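ABC transporter periplasmic peptide-binding protein (Pseudoalteromonas, PDB 4QFP) probably captures short peptides, dipeptides in particular, in the periplasm and delivers them to an ABC transporter for uptake into the cell. Local coordinates at residues 286-291 with 505-510; 304-309 with 366-371; 309-314 with 496-501; 344-349 with 486-491. One frame throughout, in Å; residues are numbered along the deposited sequence.

Interaction 1: residues 286-291 with 505-510; sequences RETNLN and HGMRFQ
The carbonyl O of Arg-508 is approached by two groups of the facing strand. Glu-287 N donates to it at 3.1 Å, and the CA of Arg-286 brings a CA-H...O contact to the same O, also at 3.1 Å. The return bond, Arg-508 N to Glu-287 O, closes an antiparallel hydrogen-bonded pair; the next pair along, Arg-286 with Phe-509, is non-hydrogen-bonded. On their face of the sheet, Arg-286 CB rests 3.6 Å from CE1 of the Phe-509 ring. Met-507 bends so that its SD lies 3.6 Å from Glu-287 O, where the two chains begin to part. A water bridges the widening gap, accepting from Asn-289 N at 3.1 Å and donating to Gly-506 O at 2.9 Å. On the other face the side chain of Arg-508 runs out nearly straight, CG anti to the backbone N (chi1 -169°), and Arg-508 CB passes Asn-289 CB at 3.9 Å. Its guanidinium is held by the carbonyls of Gly-522 and Gly-525, and the side chain lies about 7 Å from a bound valine. The pairing joins the end of strand 282-287 to strand 500-513 within the mixed sheet, and the segment runs on into strand 291-297.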
# COMPACT_ATOMS: atom_id res chain seq x y z
N ARG A 286 6.99 -5.73 -16.58
CA ARG A 286 5.67 -5.16 -16.41
C ARG A 286 4.67 -6.24 -16.01
O ARG A 286 4.80 -7.40 -16.41
CB ARG A 286 5.23 -4.48 -17.71
CG ARG A 286 4.61 -5.45 -18.70
CD ARG A 286 5.03 -5.18 -20.13
NE ARG A 286 4.47 -6.19 -21.02
CZ ARG A 286 4.75 -6.29 -22.32
NH1 ARG A 286 5.60 -5.45 -22.88
NH2 ARG A 286 4.18 -7.25 -23.04
N GLU A 287 3.68 -5.85 -15.21
CA GLU A 287 2.63 -6.75 -14.78
C GLU A 287 1.34 -5.96 -14.66
O GLU A 287 1.35 -4.87 -14.09
CB GLU A 287 2.95 -7.37 -13.41
CG GLU A 287 3.35 -8.84 -13.44
CD GLU A 287 2.32 -9.75 -14.08
OE1 GLU A 287 2.73 -10.58 -14.92
OE2 GLU A 287 1.12 -9.66 -13.74
N THR A 288 0.26 -6.50 -15.20
CA THR A 288 -1.07 -5.98 -14.91
C THR A 288 -1.23 -6.02 -13.40
O THR A 288 -0.82 -6.99 -12.78
CB THR A 288 -2.16 -6.86 -15.54
OG1 THR A 288 -2.06 -6.77 -16.96
CG2 THR A 288 -3.54 -6.40 -15.12
N ASN A 289 -1.82 -4.97 -12.83
CA ASN A 289 -1.80 -4.80 -11.38
C ASN A 289 -3.11 -4.23 -10.84
O ASN A 289 -3.79 -3.44 -11.51
CB ASN A 289 -0.60 -3.90 -11.00
CG ASN A 289 -0.49 -3.65 -9.51
OD1 ASN A 289 -1.18 -2.78 -8.95
ND2 ASN A 289 0.43 -4.36 -8.85
N LEU A 290 -3.48 -4.66 -9.64
CA LEU A 290 -4.67 -4.17 -8.95
C LEU A 290 -4.37 -2.85 -8.25
O LEU A 290 -3.82 -2.85 -7.15
CB LEU A 290 -5.15 -5.18 -7.91
CG LEU A 290 -5.57 -6.55 -8.43
CD1 LEU A 290 -5.87 -7.53 -7.28
CD2 LEU A 290 -6.76 -6.41 -9.37
N ASN A 291 -4.72 -1.73 -8.87
CA ASN A 291 -4.52 -0.42 -8.25
C ASN A 291 -5.57 0.54 -8.75
O ASN A 291 -6.27 0.23 -9.71
CB ASN A 291 -3.13 0.12 -8.57
CG ASN A 291 -2.92 0.34 -10.05
OD1 ASN A 291 -2.43 -0.54 -10.76
ND2 ASN A 291 -3.29 1.51 -10.53
N HIS A 505 -6.25 3.16 -13.85
CA HIS A 505 -5.46 2.07 -13.29
C HIS A 505 -4.14 2.00 -14.05
O HIS A 505 -4.12 2.03 -15.28
CB HIS A 505 -6.22 0.75 -13.38
CG HIS A 505 -7.63 0.84 -12.88
ND1 HIS A 505 -8.72 0.88 -13.72
CD2 HIS A 505 -8.13 0.93 -11.62
CE1 HIS A 505 -9.83 0.99 -13.01
NE2 HIS A 505 -9.49 1.02 -11.73
N GLY A 506 -3.03 1.96 -13.32
CA GLY A 506 -1.73 1.97 -13.95
C GLY A 506 -1.19 0.58 -14.17
O GLY A 506 -1.63 -0.39 -13.54
N MET A 507 -0.23 0.46 -15.08
CA MET A 507 0.49 -0.78 -15.28
C MET A 507 1.72 -0.74 -14.39
O MET A 507 2.33 0.32 -14.22
CB MET A 507 0.87 -0.94 -16.75
CG MET A 507 -0.00 -1.94 -17.50
SD MET A 507 0.67 -3.60 -17.38
CE MET A 507 2.29 -3.30 -18.06
N ARG A 508 2.10 -1.87 -13.81
CA ARG A 508 3.24 -1.87 -12.91
C ARG A 508 4.52 -2.06 -13.71
O ARG A 508 4.71 -3.09 -14.35
CB ARG A 508 3.10 -2.97 -11.84
CG ARG A 508 4.12 -2.88 -10.70
CD ARG A 508 3.89 -3.99 -9.69
NE ARG A 508 4.50 -3.69 -8.40
CZ ARG A 508 4.23 -4.36 -7.28
NH1 ARG A 508 3.38 -5.39 -7.30
NH2 ARG A 508 4.82 -4.01 -6.15
N PHE A 509 5.39 -1.06 -13.67
CA PHE A 509 6.63 -1.10 -14.45
C PHE A 509 7.85 -1.07 -13.55
O PHE A 509 7.85 -0.46 -12.49
CB PHE A 509 6.72 0.10 -15.40
CG PHE A 509 5.80 0.02 -16.57
CD1 PHE A 509 6.01 -0.91 -17.58
CD2 PHE A 509 4.75 0.92 -16.69
CE1 PHE A 509 5.16 -0.96 -18.66
CE2 PHE A 509 3.91 0.87 -17.77
CZ PHE A 509 4.11 -0.07 -18.76
N GLN A 510 8.91 -1.73 -14.00
CA GLN A 510 10.18 -1.63 -13.32
C GLN A 510 11.27 -1.82 -14.35
O GLN A 510 11.13 -2.63 -15.27
CB GLN A 510 10.29 -2.71 -12.24
CG GLN A 510 11.60 -2.70 -11.50
CD GLN A 510 11.62 -3.69 -10.36
OE1 GLN A 510 11.96 -4.85 -10.55
NE2 GLN A 510 11.26 -3.24 -9.18
O HOH W 1 -2.50 -2.77 -14.91

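Interaction 2: residues 304-309 with 366-371; sequences FDNLKV and AGYEKG. With PO4 (phosphate ion), chain E.
The ring of Tyr-368 is the flat group of this contact, and what meets it in its own plane is polar. Asn-306 ND2 approaches the ring edge, 4.4 Å from CE1, and a water lies in the ring plane beside it. That water accepts from Asn-306 ND2 at 2.8 Å and is hydrogen-bonded to Tyr-368 OH at 3.0 Å, so it bridges the amide and the phenol. Val-309 comes at the ring obliquely, its CG2 3.8 Å from CD1, and the two side chains cross at about a right angle. The same methyl lies close to Ala-366, whose CB also packs against Lys-308 CB at 3.7 Å.

Asn-306 has a second task. With CG anti to the backbone N (chi1 -171°), its OD1 takes a weak bond from Lys-308 N as the N-cap of the helix, while ND2 is turned to the water. Lys-308 continues past Ala-366 to a salt bridge with Glu-365. On the partner segment a Schellman motif at Gly-367 ends the helix, and a type I turn from Tyr-368 to Gly-371 follows. A phosphate ion, probably from the crystallisation liquor, sits on this turn and accepts from Glu-369 N through O1 at 3.1 Å.

The contact is a surface one that sets the start of helix 307-314 against the end of helix 356-366. Leu-363 of that helix and Pro-303 touch Tyr-368, while Val-309 also reaches Phe-372 on strand 372-377, which follows the turn.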
# COMPACT_ATOMS: atom_id res chain seq x y z
N PHE A 304 -16.59 21.67 -0.67
CA PHE A 304 -16.45 20.30 -1.16
C PHE A 304 -17.26 19.31 -0.34
O PHE A 304 -17.31 18.12 -0.66
CB PHE A 304 -14.98 19.91 -1.20
CG PHE A 304 -14.11 21.00 -1.76
CD1 PHE A 304 -14.09 21.26 -3.12
CD2 PHE A 304 -13.37 21.81 -0.92
CE1 PHE A 304 -13.32 22.29 -3.63
CE2 PHE A 304 -12.59 22.83 -1.43
CZ PHE A 304 -12.56 23.07 -2.79
N ASP A 305 -17.91 19.82 0.70
CA ASP A 305 -18.86 19.03 1.47
C ASP A 305 -20.21 19.02 0.75
O ASP A 305 -21.19 18.47 1.26
CB ASP A 305 -19.03 19.63 2.87
CG ASP A 305 -19.62 21.03 2.84
OD1 ASP A 305 -19.46 21.73 1.82
OD2 ASP A 305 -20.24 21.43 3.85
N ASN A 306 -20.24 19.63 -0.42
CA ASN A 306 -21.47 19.74 -1.20
C ASN A 306 -21.42 18.90 -2.46
O ASN A 306 -20.62 19.14 -3.36
CB ASN A 306 -21.73 21.19 -1.58
CG ASN A 306 -23.09 21.39 -2.19
OD1 ASN A 306 -23.75 20.43 -2.60
ND2 ASN A 306 -23.53 22.64 -2.26
N LEU A 307 -22.30 17.90 -2.52
CA LEU A 307 -22.29 16.95 -3.63
C LEU A 307 -22.37 17.63 -5.00
O LEU A 307 -21.61 17.29 -5.90
CB LEU A 307 -23.43 15.96 -3.47
CG LEU A 307 -23.56 14.91 -4.56
CD1 LEU A 307 -22.27 14.10 -4.69
CD2 LEU A 307 -24.74 14.01 -4.23
N LYS A 308 -23.28 18.58 -5.16
CA LYS A 308 -23.37 19.30 -6.43
C LYS A 308 -22.03 19.89 -6.85
O LYS A 308 -21.69 19.89 -8.03
CB LYS A 308 -24.43 20.40 -6.38
CG LYS A 308 -25.81 19.98 -6.88
CD LYS A 308 -26.29 20.90 -8.01
CE LYS A 308 -27.73 20.58 -8.41
NZ LYS A 308 -28.20 21.39 -9.57
N VAL A 309 -21.27 20.41 -5.90
CA VAL A 309 -19.97 20.97 -6.24
C VAL A 309 -19.01 19.86 -6.69
O VAL A 309 -18.30 20.01 -7.68
CB VAL A 309 -19.37 21.79 -5.08
CG1 VAL A 309 -17.87 21.98 -5.27
CG2 VAL A 309 -20.09 23.14 -4.97
N ALA A 366 -25.49 25.10 -8.16
CA ALA A 366 -25.10 24.79 -6.79
C ALA A 366 -24.93 26.06 -5.96
O ALA A 366 -24.87 25.99 -4.74
CB ALA A 366 -23.82 23.98 -6.77
N GLY A 367 -24.86 27.20 -6.63
CA GLY A 367 -24.72 28.47 -5.94
C GLY A 367 -23.32 29.05 -5.95
O GLY A 367 -22.99 29.90 -5.12
N TYR A 368 -22.50 28.59 -6.89
CA TYR A 368 -21.11 29.03 -7.00
C TYR A 368 -20.78 29.43 -8.44
O TYR A 368 -19.70 29.12 -8.95
CB TYR A 368 -20.16 27.94 -6.51
CG TYR A 368 -20.36 27.59 -5.06
CD1 TYR A 368 -21.32 26.67 -4.67
CD2 TYR A 368 -19.59 28.20 -4.07
CE1 TYR A 368 -21.51 26.37 -3.34
CE2 TYR A 368 -19.78 27.89 -2.74
CZ TYR A 368 -20.74 26.97 -2.38
OH TYR A 368 -20.93 26.66 -1.04
N GLU A 369 -21.71 30.15 -9.07
CA GLU A 369 -21.57 30.61 -10.45
C GLU A 369 -20.18 31.14 -10.82
O GLU A 369 -19.65 30.82 -11.88
CB GLU A 369 -22.62 31.67 -10.76
CG GLU A 369 -22.45 32.32 -12.13
CD GLU A 369 -23.51 33.36 -12.42
OE1 GLU A 369 -23.37 34.12 -13.41
OE2 GLU A 369 -24.50 33.43 -11.65
N LYS A 370 -19.61 31.96 -9.95
CA LYS A 370 -18.34 32.63 -10.24
C LYS A 370 -17.12 31.83 -9.81
O LYS A 370 -16.00 32.34 -9.79
CB LYS A 370 -18.30 34.02 -9.59
CG LYS A 370 -19.40 34.97 -10.03
CD LYS A 370 -19.44 35.15 -11.54
CE LYS A 370 -20.59 36.07 -11.94
NZ LYS A 370 -20.79 36.14 -13.41
N GLY A 371 -17.34 30.57 -9.44
CA GLY A 371 -16.25 29.69 -9.04
C GLY A 371 -15.59 30.05 -7.73
O GLY A 371 -16.18 30.72 -6.87
P PO4 E . -25.64 31.85 -8.75
O1 PO4 E . -24.78 30.61 -8.68
O2 PO4 E . -26.94 31.59 -8.04
O3 PO4 E . -24.90 33.02 -8.14
O4 PO4 E . -25.94 32.15 -10.21
O HOH W 2 -22.85 24.50 -0.27

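Interaction 3: residues 309-314 with 496-501; sequences VRQALV and EQLPLY
Arg-310, on helix 307-314, grips the carbonyl O of Gln-497 side-on with two nitrogens just where helix 480-497 gives way to strand 500-513, an arginine closing on the C-terminal end of a helix. NH2 donates at 2.7 Å and NE at 3.0 Å to that one O, which lies only 5° out of the guanidinium plane. The arginine chain bends at chi3 (-62°), which turns both nitrogens to it. NE also reaches Leu-498 O, a weak bond at 3.1 Å. A positive charge here is likely to be favoured by the helix dipole. A leucine in place of Arg-310 would probably leave Gln-497 O without these two donors and the turn into the strand less firmly fixed.

Leu-498, the first residue to leave the helix, with positive phi, lays CD1 against Gln-311, 3.7 Å from CG, their side chains crossing at about a right angle. The same CD1 meets Val-314 CG2 tip to tip.

Farther out, Phe-304 O holds the NH1 of Arg-310, fixing the guanidinium from its other end, and Phe-297 of strand 291-297 packs on Arg-310, Leu-313 and Val-314. Backbone bonds from Pro-499 to Phe-297 and from Tyr-501 to Trp-295 tie the emerging strand to that neighbour. Back in the first shell, Val-314 CB sits over one face of the Tyr-501 ring, 4.2 Å from its centroid and 15° off the normal, a CH-pi contact.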
# COMPACT_ATOMS: atom_id res chain seq x y z
N VAL A 309 -21.27 20.41 -5.90
CA VAL A 309 -19.97 20.97 -6.24
C VAL A 309 -19.01 19.86 -6.69
O VAL A 309 -18.30 20.01 -7.68
CB VAL A 309 -19.37 21.79 -5.08
CG1 VAL A 309 -17.87 21.98 -5.27
CG2 VAL A 309 -20.09 23.14 -4.97
N ARG A 310 -19.01 18.74 -5.97
CA ARG A 310 -18.17 17.61 -6.34
C ARG A 310 -18.58 17.07 -7.72
O ARG A 310 -17.74 16.81 -8.58
CB ARG A 310 -18.23 16.50 -5.28
CG ARG A 310 -17.82 16.97 -3.87
CD ARG A 310 -17.48 15.79 -2.95
NE ARG A 310 -18.62 14.89 -2.72
CZ ARG A 310 -19.54 15.07 -1.78
NH1 ARG A 310 -19.47 16.13 -0.98
NH2 ARG A 310 -20.53 14.20 -1.63
N GLN A 311 -19.89 16.92 -7.93
CA GLN A 311 -20.40 16.47 -9.23
C GLN A 311 -20.03 17.45 -10.34
O GLN A 311 -19.66 17.04 -11.43
CB GLN A 311 -21.90 16.26 -9.16
CG GLN A 311 -22.30 15.15 -8.21
CD GLN A 311 -23.79 15.00 -8.07
OE1 GLN A 311 -24.31 13.89 -8.06
NE2 GLN A 311 -24.49 16.12 -7.96
N ALA A 312 -20.12 18.74 -10.05
CA ALA A 312 -19.77 19.76 -11.03
C ALA A 312 -18.32 19.66 -11.44
O ALA A 312 -18.01 19.73 -12.63
CB ALA A 312 -20.07 21.14 -10.49
N LEU A 313 -17.42 19.50 -10.47
CA LEU A 313 -15.98 19.59 -10.72
C LEU A 313 -15.41 18.41 -11.51
O LEU A 313 -14.47 18.58 -12.29
CB LEU A 313 -15.20 19.74 -9.41
CG LEU A 313 -15.38 21.04 -8.60
CD1 LEU A 313 -14.73 20.92 -7.23
CD2 LEU A 313 -14.84 22.23 -9.35
N VAL A 314 -15.95 17.22 -11.30
CA VAL A 314 -15.49 16.05 -12.05
C VAL A 314 -15.83 16.14 -13.55
O VAL A 314 -15.10 15.59 -14.38
CB VAL A 314 -16.03 14.73 -11.44
CG1 VAL A 314 -15.68 14.64 -9.96
CG2 VAL A 314 -17.53 14.62 -11.63
N GLU A 496 -22.01 7.75 -6.87
CA GLU A 496 -23.19 8.57 -6.62
C GLU A 496 -22.86 9.74 -5.68
O GLU A 496 -23.46 10.81 -5.78
CB GLU A 496 -24.32 7.71 -6.04
CG GLU A 496 -24.67 6.50 -6.91
CD GLU A 496 -25.73 5.60 -6.30
OE1 GLU A 496 -25.54 5.08 -5.18
OE2 GLU A 496 -26.77 5.39 -6.97
N GLN A 497 -21.90 9.53 -4.79
CA GLN A 497 -21.54 10.51 -3.75
C GLN A 497 -20.20 11.18 -3.98
O GLN A 497 -19.91 12.22 -3.39
CB GLN A 497 -21.53 9.84 -2.37
CG GLN A 497 -22.87 9.31 -1.92
CD GLN A 497 -23.92 10.39 -1.85
OE1 GLN A 497 -25.08 10.18 -2.22
NE2 GLN A 497 -23.53 11.57 -1.37
N LEU A 498 -19.36 10.57 -4.81
CA LEU A 498 -18.07 11.17 -5.16
C LEU A 498 -17.24 11.68 -3.98
O LEU A 498 -16.78 12.82 -4.00
CB LEU A 498 -18.27 12.31 -6.16
CG LEU A 498 -18.91 11.89 -7.48
CD1 LEU A 498 -19.21 13.12 -8.34
CD2 LEU A 498 -18.00 10.92 -8.20
N PRO A 499 -17.01 10.84 -2.97
CA PRO A 499 -15.98 11.21 -2.00
C PRO A 499 -14.63 11.25 -2.72
O PRO A 499 -13.79 12.12 -2.45
CB PRO A 499 -16.01 10.06 -1.00
CG PRO A 499 -16.57 8.89 -1.77
CD PRO A 499 -17.54 9.48 -2.73
N LEU A 500 -14.43 10.32 -3.64
CA LEU A 500 -13.31 10.41 -4.57
C LEU A 500 -13.79 10.04 -5.97
O LEU A 500 -14.83 9.40 -6.13
CB LEU A 500 -12.15 9.52 -4.11
CG LEU A 500 -12.45 8.04 -3.84
CD1 LEU A 500 -12.54 7.28 -5.15
CD2 LEU A 500 -11.38 7.43 -2.94
N TYR A 501 -13.04 10.48 -6.97
CA TYR A 501 -13.36 10.23 -8.36
C TYR A 501 -12.30 9.30 -8.94
O TYR A 501 -11.15 9.71 -9.08
CB TYR A 501 -13.40 11.55 -9.14
CG TYR A 501 -13.64 11.38 -10.64
CD1 TYR A 501 -14.58 10.48 -11.11
CD2 TYR A 501 -12.95 12.15 -11.56
CE1 TYR A 501 -14.81 10.32 -12.47
CE2 TYR A 501 -13.17 12.00 -12.92
CZ TYR A 501 -14.10 11.09 -13.37
OH TYR A 501 -14.32 10.94 -14.71

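Interaction 4: residues 344-349 with 486-491; sequences AFEPQK and YYDAAQ
Ala-344 opens the contact by packing its CB against Tyr-487 CB at 3.8 Å, while its carbonyl O accepts from Gln-491 NE2 at 2.7 Å. Glu-346 then gives its N-H to Gln-491 OE1 at 2.9 Å, so the carboxamide uses both ends on the loop backbone. Gln-491 extends with CG anti to its carbonyl carbon (chi1 -74°), and NE2 also donates back to Tyr-487 O at 2.9 Å. This second donor meets that O from the face opposite Gln-491 N, well above the carbonyl plane. Ser-336 adds a bond to OE1. An alanine at Gln-491 would probably leave Ala-344 O and Glu-346 N without their mates and the loop freer to shift from the helix.

The carboxylate of Glu-346 stacks on that of Asp-488, planes 24° apart, with OE1 3.6 Å from OD2. The likely repulsion is probably eased by Lys-484, which pairs with Asp-488 in a salt bridge. Beyond Pro-347, Gln-348 lies across Gln-491, their amide planes 50° apart. The arrangement is a side-chain amide bridging a loop backbone, here fastening the irregular chain before helix 356-366 to helix 480-497 of this solute-binding fold.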
# COMPACT_ATOMS: atom_id res chain seq x y z
N ALA A 344 -14.63 -8.50 -8.12
CA ALA A 344 -15.81 -7.75 -7.68
C ALA A 344 -16.10 -6.55 -8.57
O ALA A 344 -17.07 -5.82 -8.34
CB ALA A 344 -15.65 -7.32 -6.22
N PHE A 345 -15.29 -6.37 -9.60
CA PHE A 345 -15.41 -5.23 -10.51
C PHE A 345 -16.80 -5.10 -11.13
O PHE A 345 -17.36 -6.08 -11.62
CB PHE A 345 -14.36 -5.33 -11.61
CG PHE A 345 -14.61 -4.43 -12.79
CD1 PHE A 345 -14.36 -3.07 -12.70
CD2 PHE A 345 -15.07 -4.95 -14.00
CE1 PHE A 345 -14.57 -2.23 -13.81
CE2 PHE A 345 -15.28 -4.12 -15.10
CZ PHE A 345 -15.03 -2.75 -15.00
N GLU A 346 -17.36 -3.90 -11.09
CA GLU A 346 -18.58 -3.59 -11.83
C GLU A 346 -18.50 -2.17 -12.39
O GLU A 346 -18.42 -1.21 -11.63
CB GLU A 346 -19.82 -3.72 -10.96
CG GLU A 346 -21.09 -3.25 -11.67
CD GLU A 346 -22.33 -3.35 -10.81
OE1 GLU A 346 -23.19 -4.22 -11.09
OE2 GLU A 346 -22.47 -2.55 -9.85
N PRO A 347 -18.53 -2.04 -13.72
CA PRO A 347 -18.46 -0.72 -14.35
C PRO A 347 -19.71 0.07 -14.04
O PRO A 347 -20.80 -0.49 -14.12
CB PRO A 347 -18.40 -1.06 -15.84
CG PRO A 347 -19.08 -2.37 -15.96
CD PRO A 347 -18.76 -3.12 -14.70
N GLN A 348 -19.57 1.35 -13.69
CA GLN A 348 -20.70 2.16 -13.27
C GLN A 348 -21.33 2.99 -14.40
O GLN A 348 -20.63 3.68 -15.14
CB GLN A 348 -20.31 3.08 -12.11
CG GLN A 348 -19.85 2.30 -10.88
CD GLN A 348 -20.91 1.33 -10.41
OE1 GLN A 348 -20.68 0.12 -10.37
NE2 GLN A 348 -22.08 1.85 -10.08
N LYS A 349 -22.65 2.90 -14.49
CA LYS A 349 -23.43 3.61 -15.50
C LYS A 349 -23.30 5.13 -15.37
O LYS A 349 -23.33 5.85 -16.37
CB LYS A 349 -24.91 3.22 -15.37
CG LYS A 349 -25.16 1.84 -14.76
CD LYS A 349 -25.28 1.90 -13.24
CE LYS A 349 -24.14 1.15 -12.55
NZ LYS A 349 -24.09 -0.28 -12.95
N TYR A 486 -22.70 -6.98 -2.58
CA TYR A 486 -22.39 -5.87 -1.69
C TYR A 486 -21.31 -4.96 -2.28
O TYR A 486 -21.42 -3.75 -2.23
CB TYR A 486 -22.01 -6.39 -0.31
CG TYR A 486 -23.19 -7.00 0.40
CD1 TYR A 486 -24.24 -6.21 0.84
CD2 TYR A 486 -23.28 -8.37 0.60
CE1 TYR A 486 -25.33 -6.76 1.48
CE2 TYR A 486 -24.38 -8.93 1.23
CZ TYR A 486 -25.40 -8.12 1.67
OH TYR A 486 -26.49 -8.66 2.31
N TYR A 487 -20.27 -5.55 -2.86
CA TYR A 487 -19.25 -4.71 -3.48
C TYR A 487 -19.77 -3.90 -4.67
O TYR A 487 -19.28 -2.80 -4.93
CB TYR A 487 -18.03 -5.54 -3.84
CG TYR A 487 -17.29 -6.00 -2.61
CD1 TYR A 487 -17.05 -5.13 -1.55
CD2 TYR A 487 -16.88 -7.31 -2.48
CE1 TYR A 487 -16.38 -5.55 -0.41
CE2 TYR A 487 -16.21 -7.74 -1.34
CZ TYR A 487 -15.97 -6.86 -0.31
OH TYR A 487 -15.31 -7.30 0.81
N ASP A 488 -20.76 -4.42 -5.38
CA ASP A 488 -21.39 -3.66 -6.46
C ASP A 488 -22.06 -2.41 -5.89
O ASP A 488 -21.94 -1.33 -6.46
CB ASP A 488 -22.45 -4.50 -7.19
CG ASP A 488 -21.86 -5.64 -8.01
OD1 ASP A 488 -20.62 -5.66 -8.22
OD2 ASP A 488 -22.64 -6.52 -8.43
N ALA A 489 -22.77 -2.59 -4.79
CA ALA A 489 -23.48 -1.48 -4.15
C ALA A 489 -22.51 -0.45 -3.61
O ALA A 489 -22.79 0.75 -3.65
CB ALA A 489 -24.38 -2.01 -3.02
N ALA A 490 -21.39 -0.91 -3.07
CA ALA A 490 -20.34 -0.02 -2.60
C ALA A 490 -19.81 0.82 -3.77
O ALA A 490 -19.64 2.04 -3.66
CB ALA A 490 -19.21 -0.81 -1.97
N GLN A 491 -19.56 0.15 -4.89
CA GLN A 491 -19.02 0.82 -6.07
C GLN A 491 -19.97 1.89 -6.59
O GLN A 491 -19.54 2.96 -7.02
CB GLN A 491 -18.72 -0.20 -7.17
CG GLN A 491 -17.47 -1.04 -6.89
CD GLN A 491 -17.36 -2.23 -7.82
OE1 GLN A 491 -16.80 -2.12 -8.91
NE2 GLN A 491 -17.87 -3.38 -7.38

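Overall arrangement
Interaction 1 closes the longest loop of chain, and the other three lie nested within it. Its pairing and interaction 3 both use strand 500-513, at centres about 26 Å apart, so that strand carries the mixed sheet from the ligand's neighbourhood toward helix 307-314. Interactions 2 and 3 are neighbours, about 10 Å between centres, sharing Val-309 and helix 307-314, and their segments alternate along the chain. Interaction 4, nested inside the loop closed by interaction 3, shares helix 480-497 with interaction 3 alone, about 17 Å between centres. Helix 480-497 and strand 500-513 thus run through interactions 4, 3 and 1 toward the bound valine and threonine, and interaction 2 joins by way of helix 307-314.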